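Putative sugar binding protein (Bacteroides vulgatus ATCC 8482, PDB 3KEZ) probably binds glycan nutrients at the bacterial outer membrane as a SusD-family protein, and carries a bound calcium ion. Local coordinates at residues G244-A249 against Q320-E325; F188-V193 against E258-T263; D265-E270 against I327-I332; E229-W234 against S250-I255; E237-A242 against D300-I305. All blocks are in the same frame, centred on the assembly; numbering follows the deposited sequence.

Interaction 1. Residues G244-A249 against Q320-E325; sequences GNDASA and QPQQGE. With CA (calcium ion), chain C.
Gly244 and Gln320 bring two irregular loops together, their CA atoms 4.6 Å apart. Beyond Asp246, 244-249 leaves the contact, while 320-325 folds into a type II beta turn from Gln322 to Glu325, closed by Glu325 N and Gln322 O. Gly244 has no side chain, which lets Gln320 CB pack 3.7 Å from Gly244 CA. One water spans the loops, donating to Gly244 O and accepting from Gln323 N. Gln322 carries most of the side-chain contact: its CG lies 3.5 Å from Gly244 O, and a bend at chi2 (65°) turns the amide between the facing loop and the metal. Gln322 NE2 donates to Asn245 O at 3.2 Å (161°), reaching it from above the carbonyl plane, while Gln322 OE1 binds calcium at 2.6 Å. Glu325 grips the ion with both oxygens, and its OE1 also accepts from Gln322 N at 3.0 Å. The Asp246 side chain crosses that of Gln322 at about a right angle, and its OD1 is salt-bridged to Lys190. The Gln322 amide is therefore held at both ends, which fixes its rotation with the oxygen on the metal; the calcium would probably polarise it and strengthen its N-H as a donor.

Interaction 2. Residues F188-V193 against E258-T263; sequences FNKGKV and EIVNLT. With CA (calcium ion), chain C.
Lys190 and Gly191 are the central residues of a type II beta turn, Asn189 to Lys192, that meets Glu258, near the end of strand 255-259, and Val260 just beyond it. The turn belongs to the link between helices 166-183 and 195-209 in the largely helical SusD fold. Asn189 O closes it by accepting from Lys192 N. The Lys190 chain starts with CG anti to the backbone N (chi1 178°) and bends at chi2, which brings NZ to Glu258 OE1 in a 2.9 Å salt bridge. The ammonium comes from the syn side, tilted from the carboxylate plane; it also reaches Asp246 and Ala247 O. Glu258 OE2 accepts from Asn331 ND2, so Glu258 is a second-shell residue that helps position a calcium ligand. Gly191 comes close to the strand: its CA makes a CA-H...O contact with Glu258 O at 3.1 Å (162° at the hydrogen), an oxygen buried here without a conventional partner. Val260 CG2 is 3.6 Å from Gly191 CA, and a CB on the glycine would clash with that methyl. One water joins Gly191 O to Val260 N; another joins Lys192 O to Glu258 N, 2.8 Å from the latter. Just past Val260, Asn261 O binds calcium at 2.4 Å.

Interaction 3. Residues D265-E270 against I327-I332; sequences DSPGKE and ITDANI. With CA (calcium ion), chain C.
Ser266, Pro267 and Gly268 pack against Thr328 and Asp329 on the tight side of this contact. Thr328 is buried, and its CG2, anti to the backbone N, is directed between two oxygens, 3.2 Å from Gly268 O and 3.3 Å from Ser266 OG. The Pro267 ring brings CG to 3.6 Å from Thr328 O and crosses the Asp329 side chain obliquely. Ser266 OG has two roles: it accepts from Gly268 N at 3.1 Å (156°), forming an ST turn, and it donates to Asp329 OD1, although that oxygen stands too close to a neighbour, so its place and the bond's geometry are doubtful. Replacing Asp329 by an alanine would keep the backbone carbonyl but would probably leave the Ser266 hydroxyl without its acceptor and the ST turn without its tie to the calcium-binding loop. The other end of the contact is much looser. Lys269 brushes Thr328 OG1 with CG alone, at 4.1 Å, and its extended chain runs on at the exposed side, touching Tyr274 and Tyr281. Thr328 O is taken by Ser271 OG just beyond the loop. On the far side of the packed turn, Asp329 O and Asn331 OD1 bind calcium at 2.4 and 2.5 Å. The mixture of backbone carbonyls and side-chain oxygens, here drawn partly from a short irregular loop, is characteristic of protein calcium sites.

Interaction 4. Residues E229-W234 against S250-I255; sequences EGYALW and SNPGEI
Pro252 begins the contact: its CB lies over one face of the Tyr231 ring, 3.9 Å from the centroid, a CH-pi contact, while its CG touches Gly230 O in the Schellman motif that ends helix 212-229. Gly253 follows, its O accepting from Ala232 N at 3.0 Å (158°), with the donor above the carbonyl plane; the same oxygen sits at the Tyr231 ring edge. A CB on Gly253 would clash with Trp234 NE1. Glu254 takes chi1 69°, CG between the backbone N and carbonyl carbon, which lays CG over the Trp234 six-membered ring, 3.7 Å from its centroid. Its OE1 uses the anti lone pair for Trp234 N at 2.8 Å. Ile255 completes the packing with CG1 3.9 Å from Trp234 CH2. Arg367 of helix 354-368 also pairs with Glu254 OE1, and Arg336 of strand 332-336 and Ser338 of helix 337-350 hold OE2, tying in both loops. These partners fix the rotation of this buried carboxylate and would probably keep it ionised.

Interaction 5. Residues E237-A242 against D300-I305; sequences EEYPTA and DVRLKI
A short, weakly bonded helical turn, about 239-242, packs here against a 3-10 turn, 301-304, that opens with an Asx turn: Tyr239 and Pro240 meet Val301, Arg302, Lys304 and Ile305. Val301 straddles the junction. Its CG1 lies 3.9 Å from Tyr239 CD1, off-centre to the ring, and its CG2, anti to the backbone N, lies 3.9 Å from Pro240 CG. Farther along the ring, Arg302 CG comes to 3.5 Å from Tyr239 CE1, with the guanidinium plane nearly perpendicular to the ring. The guanidinium grips Asp300 side-on: NE bonds Asp300 OD1 at 2.9 Å, and NH2 bonds Asp300 OD2 at 2.8 Å in a straight line within its plane. Arg302 NH1 extends the network to Glu387 and Glu391 of helix 381-392, and Glu391 also takes Tyr239 OH. A leucine in place of Arg302 is likely to cost Asp300 its two-nitrogen grip and Glu387 and Glu391 this positive partner. Lys304 lies beside Pro240, pointing the same way, and Ile305 CG2 sits 3.7 Å from Pro240 O. A water donates to both Pro240 O and Lys304 O. Asp300 OD1 spends its anti lone pair on Arg302 N at 2.9 Å, an Asx turn at the start of the 3-10 segment that leads into strand 306-309.

How the interactions relate
Interactions 1, 2 and 3 lie round one calcium ion, their centres 11 to 13 Å apart. Segments 320-325, 258-263 and 327-332 supply all six protein ligand atoms, and a water shared by the three completes seven. Interactions 2 and 3 are stitched together by Ile259 N and Ile332 O, 3.0 Å apart in the two-stranded antiparallel sheet. Interaction 4 touches interaction 1 through Ala247 CB, 3.4 Å from Pro252 O, and interaction 2 through Phe188. Interaction 5 is remote from the metal but joins interaction 1 where Gln320 NE2 probably donates to Pro240 O (3.0 Å), and interaction 4 where Ala242 CB packs 3.4 Å from Trp234 CE2.

Interaction 1. Residues G244-A249 against Q320-E325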
# COMPACT_ATOMS: atom_id res chain seq x y z
N GLY A 244 5.45 -14.43 -9.70
CA GLY A 244 6.27 -15.47 -9.05
C GLY A 244 7.75 -15.47 -9.42
O GLY A 244 8.53 -16.28 -8.88
N ASN A 245 8.13 -14.59 -10.36
CA ASN A 245 9.55 -14.39 -10.71
C ASN A 245 10.34 -13.94 -9.48
O ASN A 245 9.76 -13.39 -8.54
CB ASN A 245 9.74 -13.30 -11.78
CG ASN A 245 9.10 -13.66 -13.11
OD1 ASN A 245 8.88 -14.83 -13.39
ND2 ASN A 245 8.79 -12.64 -13.93
N ASP A 246 11.65 -14.10 -9.54
CA ASP A 246 12.52 -13.53 -8.52
C ASP A 246 13.35 -12.50 -9.29
O ASP A 246 14.24 -12.84 -10.07
CB ASP A 246 13.36 -14.63 -7.87
CG ASP A 246 13.54 -14.44 -6.34
OD1 ASP A 246 13.08 -13.42 -5.75
OD2 ASP A 246 14.19 -15.32 -5.75
N ALA A 247 12.97 -11.23 -9.13
CA ALA A 247 13.56 -10.14 -9.88
C ALA A 247 15.01 -9.90 -9.44
O ALA A 247 15.36 -10.16 -8.29
CB ALA A 247 12.69 -8.85 -9.71
N SER A 248 15.85 -9.44 -10.36
CA SER A 248 17.22 -9.07 -10.07
C SER A 248 17.59 -7.82 -10.86
O SER A 248 16.82 -7.35 -11.71
CB SER A 248 18.15 -10.22 -10.50
OG SER A 248 18.17 -10.32 -11.92
N ALA A 249 18.80 -7.31 -10.63
CA ALA A 249 19.25 -6.07 -11.28
C ALA A 249 19.20 -6.20 -12.78
O ALA A 249 18.78 -5.26 -13.46
CB ALA A 249 20.69 -5.67 -10.81
N GLN A 320 2.28 -15.21 -5.67
CA GLN A 320 2.75 -16.46 -6.26
C GLN A 320 4.07 -16.79 -5.60
O GLN A 320 4.96 -15.95 -5.53
CB GLN A 320 2.87 -16.34 -7.79
CG GLN A 320 1.49 -16.04 -8.45
CD GLN A 320 1.54 -15.83 -9.94
OE1 GLN A 320 2.59 -16.01 -10.55
NE2 GLN A 320 0.39 -15.44 -10.55
N PRO A 321 4.19 -17.99 -5.06
CA PRO A 321 5.48 -18.31 -4.44
C PRO A 321 6.60 -18.34 -5.49
O PRO A 321 6.34 -18.65 -6.67
CB PRO A 321 5.24 -19.70 -3.86
CG PRO A 321 4.19 -20.31 -4.77
CD PRO A 321 3.31 -19.16 -5.16
N GLN A 322 7.80 -18.01 -5.05
CA GLN A 322 9.01 -18.20 -5.87
C GLN A 322 9.34 -19.70 -5.92
O GLN A 322 8.73 -20.50 -5.21
CB GLN A 322 10.17 -17.35 -5.32
CG GLN A 322 10.06 -15.84 -5.71
CD GLN A 322 8.83 -15.13 -5.08
OE1 GLN A 322 8.46 -15.35 -3.90
NE2 GLN A 322 8.19 -14.26 -5.88
N GLN A 323 10.28 -20.11 -6.76
CA GLN A 323 10.45 -21.54 -7.00
C GLN A 323 10.84 -22.28 -5.75
O GLN A 323 11.74 -21.88 -5.04
CB GLN A 323 11.44 -21.86 -8.13
CG GLN A 323 11.44 -23.38 -8.54
CD GLN A 323 10.09 -23.88 -9.10
OE1 GLN A 323 9.54 -24.86 -8.62
NE2 GLN A 323 9.57 -23.19 -10.11
N GLY A 324 10.15 -23.37 -5.51
CA GLY A 324 10.41 -24.19 -4.34
C GLY A 324 9.65 -23.77 -3.12
O GLY A 324 9.64 -24.51 -2.17
N GLU A 325 8.98 -22.62 -3.14
CA GLU A 325 8.37 -22.08 -1.91
C GLU A 325 6.91 -22.47 -1.75
O GLU A 325 6.22 -22.73 -2.71
CB GLU A 325 8.40 -20.56 -1.92
CG GLU A 325 9.74 -19.99 -1.77
CD GLU A 325 9.68 -18.47 -1.68
OE1 GLU A 325 8.70 -17.87 -2.21
OE2 GLU A 325 10.62 -17.90 -1.06
CA CA C . 9.24 -15.56 -1.41
O HOH W 1 10.83 -17.67 -8.67
O HOH W 2 11.63 -15.49 -2.43

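Interaction 2. Residues F188-V193 against E258-T263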
# COMPACT_ATOMS: atom_id res chain seq x y z
N PHE A 188 18.72 -0.85 -8.49
CA PHE A 188 17.95 -2.00 -8.02
C PHE A 188 18.44 -2.44 -6.63
O PHE A 188 19.64 -2.48 -6.36
CB PHE A 188 18.07 -3.16 -9.02
CG PHE A 188 17.24 -4.34 -8.67
CD1 PHE A 188 15.93 -4.41 -9.05
CD2 PHE A 188 17.78 -5.39 -7.93
CE1 PHE A 188 15.16 -5.50 -8.75
CE2 PHE A 188 17.02 -6.49 -7.59
CZ PHE A 188 15.71 -6.56 -7.99
N ASN A 189 17.51 -2.70 -5.73
CA ASN A 189 17.86 -3.01 -4.34
C ASN A 189 16.80 -3.91 -3.76
O ASN A 189 15.78 -3.47 -3.24
CB ASN A 189 18.04 -1.75 -3.52
CG ASN A 189 18.86 -1.97 -2.27
OD1 ASN A 189 19.31 -3.10 -1.97
ND2 ASN A 189 19.04 -0.90 -1.49
N LYS A 190 17.09 -5.20 -3.87
CA LYS A 190 16.13 -6.28 -3.69
C LYS A 190 15.61 -6.28 -2.28
O LYS A 190 16.39 -6.41 -1.32
CB LYS A 190 16.87 -7.61 -3.92
CG LYS A 190 16.07 -8.85 -3.73
CD LYS A 190 15.08 -9.01 -4.83
CE LYS A 190 14.43 -10.38 -4.74
NZ LYS A 190 13.52 -10.56 -5.91
N GLY A 191 14.30 -6.16 -2.13
CA GLY A 191 13.71 -6.17 -0.78
C GLY A 191 13.95 -4.89 -0.00
O GLY A 191 13.61 -4.83 1.18
N LYS A 192 14.48 -3.85 -0.66
CA LYS A 192 14.69 -2.55 0.01
C LYS A 192 14.06 -1.39 -0.77
O LYS A 192 13.82 -1.51 -1.97
CB LYS A 192 16.19 -2.32 0.23
CG LYS A 192 16.82 -3.41 1.13
CD LYS A 192 18.27 -3.11 1.49
CE LYS A 192 18.88 -4.27 2.27
NZ LYS A 192 17.85 -4.90 3.12
N VAL A 193 13.79 -0.28 -0.08
CA VAL A 193 13.27 0.94 -0.76
C VAL A 193 14.36 1.63 -1.52
O VAL A 193 15.48 1.79 -1.00
CB VAL A 193 12.63 1.90 0.26
CG1 VAL A 193 12.17 3.17 -0.42
CG2 VAL A 193 11.51 1.18 0.91
N GLU A 258 9.67 -4.46 -2.94
CA GLU A 258 9.21 -5.82 -2.73
C GLU A 258 9.49 -6.20 -1.26
O GLU A 258 10.58 -5.94 -0.75
CB GLU A 258 9.97 -6.75 -3.70
CG GLU A 258 9.49 -8.20 -3.69
CD GLU A 258 10.06 -9.06 -4.81
OE1 GLU A 258 11.22 -8.87 -5.24
OE2 GLU A 258 9.34 -9.95 -5.23
N ILE A 259 8.47 -6.71 -0.55
CA ILE A 259 8.68 -7.41 0.70
C ILE A 259 9.11 -8.83 0.33
O ILE A 259 8.36 -9.55 -0.38
CB ILE A 259 7.43 -7.45 1.63
CG1 ILE A 259 6.90 -6.04 1.96
CG2 ILE A 259 7.73 -8.27 2.90
CD1 ILE A 259 7.90 -5.10 2.68
N VAL A 260 10.31 -9.21 0.78
CA VAL A 260 10.88 -10.53 0.53
C VAL A 260 10.61 -11.47 1.71
O VAL A 260 11.05 -11.22 2.84
CB VAL A 260 12.40 -10.46 0.27
CG1 VAL A 260 12.99 -11.86 0.07
CG2 VAL A 260 12.67 -9.58 -0.97
N ASN A 261 9.83 -12.51 1.45
CA ASN A 261 9.54 -13.58 2.40
C ASN A 261 10.24 -14.87 1.95
O ASN A 261 10.25 -15.20 0.76
CB ASN A 261 8.01 -13.79 2.46
CG ASN A 261 7.29 -12.61 3.11
OD1 ASN A 261 7.78 -12.06 4.09
ND2 ASN A 261 6.12 -12.21 2.57
N LEU A 262 10.83 -15.60 2.89
CA LEU A 262 11.62 -16.81 2.53
C LEU A 262 11.18 -18.05 3.29
O LEU A 262 10.71 -17.95 4.41
CB LEU A 262 13.11 -16.55 2.80
CG LEU A 262 13.73 -15.35 2.07
CD1 LEU A 262 15.10 -15.08 2.63
CD2 LEU A 262 13.78 -15.59 0.53
N THR A 263 11.32 -19.23 2.67
CA THR A 263 11.05 -20.50 3.35
C THR A 263 11.68 -20.52 4.75
O THR A 263 11.08 -21.02 5.70
CB THR A 263 11.54 -21.72 2.53
OG1 THR A 263 10.83 -21.78 1.28
CG2 THR A 263 11.34 -23.03 3.31
CA CA C . 9.24 -15.56 -1.41
O HOH W 3 12.43 -3.97 -3.35
O HOH W 4 12.00 -7.17 2.33
O HOH W 2 11.63 -15.49 -2.43

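Interaction 3. Residues D265-E270 against I327-I332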
# COMPACT_ATOMS: atom_id res chain seq x y z
N ASP A 265 12.49 -17.86 6.52
CA ASP A 265 12.21 -16.60 7.17
C ASP A 265 10.78 -16.23 6.81
O ASP A 265 10.54 -15.30 6.03
CB ASP A 265 13.15 -15.55 6.63
CG ASP A 265 12.93 -14.19 7.26
OD1 ASP A 265 12.59 -14.14 8.48
OD2 ASP A 265 13.11 -13.19 6.54
N SER A 266 9.83 -16.99 7.36
CA SER A 266 8.46 -17.02 6.87
C SER A 266 7.52 -16.14 7.70
O SER A 266 7.60 -16.14 8.93
CB SER A 266 7.93 -18.46 6.83
OG SER A 266 6.56 -18.46 6.53
N PRO A 267 6.61 -15.41 7.01
CA PRO A 267 5.60 -14.65 7.73
C PRO A 267 4.47 -15.48 8.29
O PRO A 267 3.66 -14.96 9.05
CB PRO A 267 5.07 -13.68 6.66
CG PRO A 267 5.24 -14.42 5.40
CD PRO A 267 6.59 -15.10 5.58
N GLY A 268 4.40 -16.75 7.91
CA GLY A 268 3.35 -17.64 8.43
C GLY A 268 2.06 -17.58 7.64
O GLY A 268 1.91 -16.83 6.66
N LYS A 269 1.09 -18.36 8.10
CA LYS A 269 -0.16 -18.59 7.36
C LYS A 269 -1.15 -17.41 7.34
O LYS A 269 -2.17 -17.47 6.63
CB LYS A 269 -0.83 -19.86 7.87
CG LYS A 269 -0.11 -21.17 7.48
CD LYS A 269 -0.78 -22.39 8.13
CE LYS A 269 -0.04 -23.69 7.79
NZ LYS A 269 -0.70 -24.89 8.38
N GLU A 270 -0.87 -16.34 8.08
CA GLU A 270 -1.71 -15.12 7.96
C GLU A 270 -1.17 -14.12 6.92
O GLU A 270 -1.65 -13.00 6.82
CB GLU A 270 -1.91 -14.45 9.33
CG GLU A 270 -2.63 -15.36 10.31
CD GLU A 270 -3.13 -14.66 11.55
OE1 GLU A 270 -2.50 -13.67 11.98
OE2 GLU A 270 -4.15 -15.13 12.10
N ILE A 327 3.07 -21.25 -0.81
CA ILE A 327 2.34 -19.97 -0.99
C ILE A 327 2.50 -19.05 0.23
O ILE A 327 2.43 -17.83 0.12
CB ILE A 327 0.85 -20.16 -1.29
CG1 ILE A 327 0.16 -21.04 -0.22
CG2 ILE A 327 0.66 -20.75 -2.70
CD1 ILE A 327 -1.36 -21.06 -0.33
N THR A 328 2.69 -19.64 1.41
CA THR A 328 2.92 -18.84 2.59
C THR A 328 4.03 -17.78 2.43
O THR A 328 3.94 -16.68 2.99
CB THR A 328 3.26 -19.74 3.79
OG1 THR A 328 2.12 -20.54 4.12
CG2 THR A 328 3.65 -18.91 4.96
N ASP A 329 5.06 -18.11 1.66
CA ASP A 329 6.23 -17.27 1.58
C ASP A 329 6.30 -16.44 0.31
O ASP A 329 7.37 -15.90 -0.01
CB ASP A 329 7.46 -18.14 1.78
CG ASP A 329 7.45 -18.82 3.12
OD1 ASP A 329 7.08 -18.13 4.10
OD2 ASP A 329 7.75 -20.03 3.19
N ALA A 330 5.16 -16.25 -0.35
CA ALA A 330 5.07 -15.34 -1.48
C ALA A 330 5.50 -13.96 -1.04
O ALA A 330 5.12 -13.49 0.06
CB ALA A 330 3.66 -15.31 -2.06
N ASN A 331 6.29 -13.32 -1.90
CA ASN A 331 6.69 -11.94 -1.74
C ASN A 331 5.50 -11.03 -1.96
O ASN A 331 4.52 -11.42 -2.60
CB ASN A 331 7.82 -11.57 -2.73
CG ASN A 331 9.15 -12.32 -2.43
OD1 ASN A 331 9.25 -13.05 -1.45
ND2 ASN A 331 10.17 -12.12 -3.30
N ILE A 332 5.59 -9.83 -1.40
CA ILE A 332 4.58 -8.79 -1.51
C ILE A 332 5.05 -7.69 -2.47
O ILE A 332 6.05 -7.03 -2.22
CB ILE A 332 4.30 -8.15 -0.13
CG1 ILE A 332 4.21 -9.24 0.95
CG2 ILE A 332 3.04 -7.25 -0.24
CD1 ILE A 332 2.99 -10.21 0.86
CA CA C . 9.24 -15.56 -1.41
O HOH W 2 11.63 -15.49 -2.43

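Interaction 4. Residues E229-W234 against S250-I255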
# COMPACT_ATOMS: atom_id res chain seq x y z
N GLU A 229 16.68 2.78 -15.40
CA GLU A 229 17.33 1.76 -14.59
C GLU A 229 17.02 0.32 -15.08
O GLU A 229 17.69 -0.62 -14.66
CB GLU A 229 16.95 1.98 -13.13
CG GLU A 229 17.91 1.44 -12.14
CD GLU A 229 19.29 2.04 -12.28
OE1 GLU A 229 19.38 3.19 -12.76
OE2 GLU A 229 20.27 1.35 -11.92
N GLY A 230 16.06 0.16 -15.99
CA GLY A 230 15.74 -1.14 -16.60
C GLY A 230 14.47 -1.80 -16.10
O GLY A 230 14.11 -2.91 -16.51
N TYR A 231 13.76 -1.12 -15.20
CA TYR A 231 12.44 -1.58 -14.83
C TYR A 231 11.51 -1.34 -16.02
O TYR A 231 11.71 -0.45 -16.82
CB TYR A 231 11.93 -0.83 -13.61
CG TYR A 231 12.69 -0.97 -12.31
CD1 TYR A 231 13.73 -0.09 -11.99
CD2 TYR A 231 12.33 -1.92 -11.35
CE1 TYR A 231 14.40 -0.16 -10.76
CE2 TYR A 231 13.01 -2.01 -10.11
CZ TYR A 231 14.03 -1.13 -9.82
OH TYR A 231 14.69 -1.18 -8.63
N ALA A 232 10.51 -2.19 -16.17
CA ALA A 232 9.58 -2.02 -17.26
C ALA A 232 8.30 -2.68 -16.81
O ALA A 232 8.33 -3.66 -16.06
CB ALA A 232 10.15 -2.64 -18.57
N LEU A 233 7.18 -2.12 -17.23
CA LEU A 233 5.89 -2.74 -17.03
C LEU A 233 5.95 -4.17 -17.57
O LEU A 233 6.48 -4.43 -18.67
CB LEU A 233 4.78 -1.96 -17.76
CG LEU A 233 4.37 -0.55 -17.27
CD1 LEU A 233 3.26 0.02 -18.22
CD2 LEU A 233 3.93 -0.58 -15.85
N TRP A 234 5.42 -5.10 -16.79
CA TRP A 234 5.27 -6.49 -17.24
C TRP A 234 4.46 -6.53 -18.53
O TRP A 234 3.38 -5.94 -18.60
CB TRP A 234 4.57 -7.33 -16.16
CG TRP A 234 5.42 -7.64 -14.96
CD1 TRP A 234 6.77 -7.93 -14.95
CD2 TRP A 234 4.98 -7.73 -13.62
NE1 TRP A 234 7.19 -8.16 -13.65
CE2 TRP A 234 6.11 -8.03 -12.82
CE3 TRP A 234 3.75 -7.54 -12.99
CZ2 TRP A 234 6.02 -8.18 -11.46
CZ3 TRP A 234 3.68 -7.69 -11.65
CH2 TRP A 234 4.80 -8.01 -10.89
N SER A 250 19.60 -7.36 -13.31
CA SER A 250 19.53 -7.64 -14.75
C SER A 250 18.11 -7.86 -15.27
O SER A 250 17.86 -7.67 -16.45
CB SER A 250 20.41 -8.86 -15.14
OG SER A 250 20.01 -10.05 -14.45
N ASN A 251 17.19 -8.29 -14.41
CA ASN A 251 15.76 -8.41 -14.80
C ASN A 251 14.85 -7.87 -13.74
O ASN A 251 14.28 -8.65 -13.01
CB ASN A 251 15.40 -9.86 -15.00
CG ASN A 251 16.24 -10.49 -16.00
OD1 ASN A 251 16.29 -10.02 -17.13
ND2 ASN A 251 16.98 -11.53 -15.60
N PRO A 252 14.74 -6.55 -13.62
CA PRO A 252 14.00 -6.02 -12.45
C PRO A 252 12.50 -6.20 -12.45
O PRO A 252 11.86 -6.06 -11.40
CB PRO A 252 14.29 -4.53 -12.46
CG PRO A 252 15.25 -4.28 -13.51
CD PRO A 252 15.51 -5.51 -14.32
N GLY A 253 11.92 -6.45 -13.63
CA GLY A 253 10.48 -6.41 -13.73
C GLY A 253 9.95 -5.02 -13.41
O GLY A 253 10.58 -4.00 -13.75
N GLU A 254 8.80 -4.97 -12.74
CA GLU A 254 8.23 -3.69 -12.43
C GLU A 254 8.04 -3.41 -10.96
O GLU A 254 7.58 -2.34 -10.62
CB GLU A 254 6.89 -3.48 -13.17
CG GLU A 254 5.71 -4.34 -12.74
CD GLU A 254 4.40 -3.80 -13.31
OE1 GLU A 254 4.08 -4.11 -14.49
OE2 GLU A 254 3.67 -3.12 -12.56
N ILE A 255 8.37 -4.35 -10.08
CA ILE A 255 8.24 -4.06 -8.63
C ILE A 255 9.40 -3.19 -8.13
O ILE A 255 10.57 -3.58 -8.16
CB ILE A 255 8.17 -5.31 -7.75
CG1 ILE A 255 6.98 -6.22 -8.16
CG2 ILE A 255 8.08 -4.87 -6.25
CD1 ILE A 255 7.13 -7.71 -7.71

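Interaction 5. Residues E237-A242 against D300-I305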
# COMPACT_ATOMS: atom_id res chain seq x y z
N GLU A 237 2.08 -10.73 -22.13
CA GLU A 237 2.53 -12.13 -22.04
C GLU A 237 3.10 -12.55 -20.67
O GLU A 237 2.85 -13.66 -20.20
CB GLU A 237 3.56 -12.41 -23.13
CG GLU A 237 3.89 -13.87 -23.27
CD GLU A 237 4.73 -14.17 -24.48
OE1 GLU A 237 4.70 -13.36 -25.44
OE2 GLU A 237 5.39 -15.24 -24.47
N GLU A 238 3.86 -11.67 -20.04
CA GLU A 238 4.48 -11.94 -18.74
C GLU A 238 3.48 -11.89 -17.59
O GLU A 238 3.64 -12.60 -16.58
CB GLU A 238 5.54 -10.88 -18.46
CG GLU A 238 6.78 -11.03 -19.30
CD GLU A 238 7.67 -9.79 -19.35
OE1 GLU A 238 7.29 -8.70 -18.88
OE2 GLU A 238 8.79 -9.92 -19.90
N TYR A 239 2.45 -11.07 -17.73
CA TYR A 239 1.63 -10.65 -16.58
C TYR A 239 1.10 -11.80 -15.72
O TYR A 239 1.20 -11.74 -14.49
CB TYR A 239 0.48 -9.77 -17.03
CG TYR A 239 -0.17 -8.99 -15.93
CD1 TYR A 239 -1.24 -9.51 -15.19
CD2 TYR A 239 0.24 -7.71 -15.65
CE1 TYR A 239 -1.88 -8.75 -14.21
CE2 TYR A 239 -0.36 -6.96 -14.68
CZ TYR A 239 -1.43 -7.48 -13.95
OH TYR A 239 -2.01 -6.69 -13.00
N PRO A 240 0.55 -12.85 -16.35
CA PRO A 240 -0.07 -13.90 -15.52
C PRO A 240 0.90 -14.60 -14.56
O PRO A 240 0.47 -15.06 -13.52
CB PRO A 240 -0.62 -14.87 -16.56
CG PRO A 240 -0.81 -14.06 -17.81
CD PRO A 240 0.31 -13.06 -17.78
N THR A 241 2.19 -14.68 -14.90
CA THR A 241 3.16 -15.40 -14.05
C THR A 241 4.30 -14.56 -13.47
O THR A 241 5.10 -15.09 -12.69
CB THR A 241 3.80 -16.62 -14.79
OG1 THR A 241 4.56 -16.14 -15.91
CG2 THR A 241 2.73 -17.61 -15.25
N ALA A 242 4.37 -13.28 -13.83
CA ALA A 242 5.52 -12.44 -13.49
C ALA A 242 5.62 -12.26 -11.96
O ALA A 242 6.71 -12.09 -11.40
CB ALA A 242 5.39 -11.05 -14.17
N ASP A 300 -9.08 -9.36 -21.12
CA ASP A 300 -8.31 -8.60 -20.15
C ASP A 300 -7.34 -9.57 -19.49
O ASP A 300 -7.76 -10.57 -18.88
CB ASP A 300 -9.26 -7.92 -19.13
CG ASP A 300 -8.54 -6.92 -18.23
OD1 ASP A 300 -7.46 -7.27 -17.69
OD2 ASP A 300 -9.01 -5.78 -18.10
N VAL A 301 -6.04 -9.28 -19.59
CA VAL A 301 -5.03 -10.23 -19.07
C VAL A 301 -5.16 -10.42 -17.55
O VAL A 301 -4.78 -11.46 -17.02
CB VAL A 301 -3.60 -9.80 -19.42
CG1 VAL A 301 -3.14 -8.71 -18.48
CG2 VAL A 301 -2.65 -11.00 -19.45
N ARG A 302 -5.76 -9.48 -16.84
CA ARG A 302 -5.87 -9.62 -15.40
C ARG A 302 -6.88 -10.71 -14.98
O ARG A 302 -6.84 -11.20 -13.85
CB ARG A 302 -6.17 -8.26 -14.75
CG ARG A 302 -5.00 -7.30 -14.94
CD ARG A 302 -5.37 -5.83 -14.74
NE ARG A 302 -6.33 -5.36 -15.75
CZ ARG A 302 -6.47 -4.09 -16.11
NH1 ARG A 302 -5.71 -3.12 -15.58
NH2 ARG A 302 -7.39 -3.78 -17.00
N LEU A 303 -7.78 -11.10 -15.88
CA LEU A 303 -8.60 -12.28 -15.63
C LEU A 303 -7.71 -13.50 -15.40
O LEU A 303 -8.08 -14.38 -14.61
CB LEU A 303 -9.59 -12.55 -16.78
CG LEU A 303 -10.73 -11.54 -16.95
CD1 LEU A 303 -11.38 -11.63 -18.34
CD2 LEU A 303 -11.73 -11.82 -15.84
N LYS A 304 -6.52 -13.54 -16.00
CA LYS A 304 -5.65 -14.72 -15.85
C LYS A 304 -4.89 -14.83 -14.52
O LYS A 304 -4.13 -15.78 -14.34
CB LYS A 304 -4.66 -14.76 -17.00
CG LYS A 304 -5.29 -15.08 -18.33
CD LYS A 304 -4.27 -14.95 -19.45
CE LYS A 304 -4.81 -15.48 -20.77
NZ LYS A 304 -3.71 -15.64 -21.77
N ILE A 305 -5.07 -13.87 -13.62
CA ILE A 305 -4.51 -13.98 -12.28
C ILE A 305 -5.58 -14.26 -11.24
O ILE A 305 -5.34 -14.10 -10.04
CB ILE A 305 -3.62 -12.76 -11.86
CG1 ILE A 305 -4.36 -11.41 -11.86
CG2 ILE A 305 -2.33 -12.72 -12.69
CD1 ILE A 305 -5.49 -11.33 -10.82
O HOH W 5 -1.53 -17.12 -13.04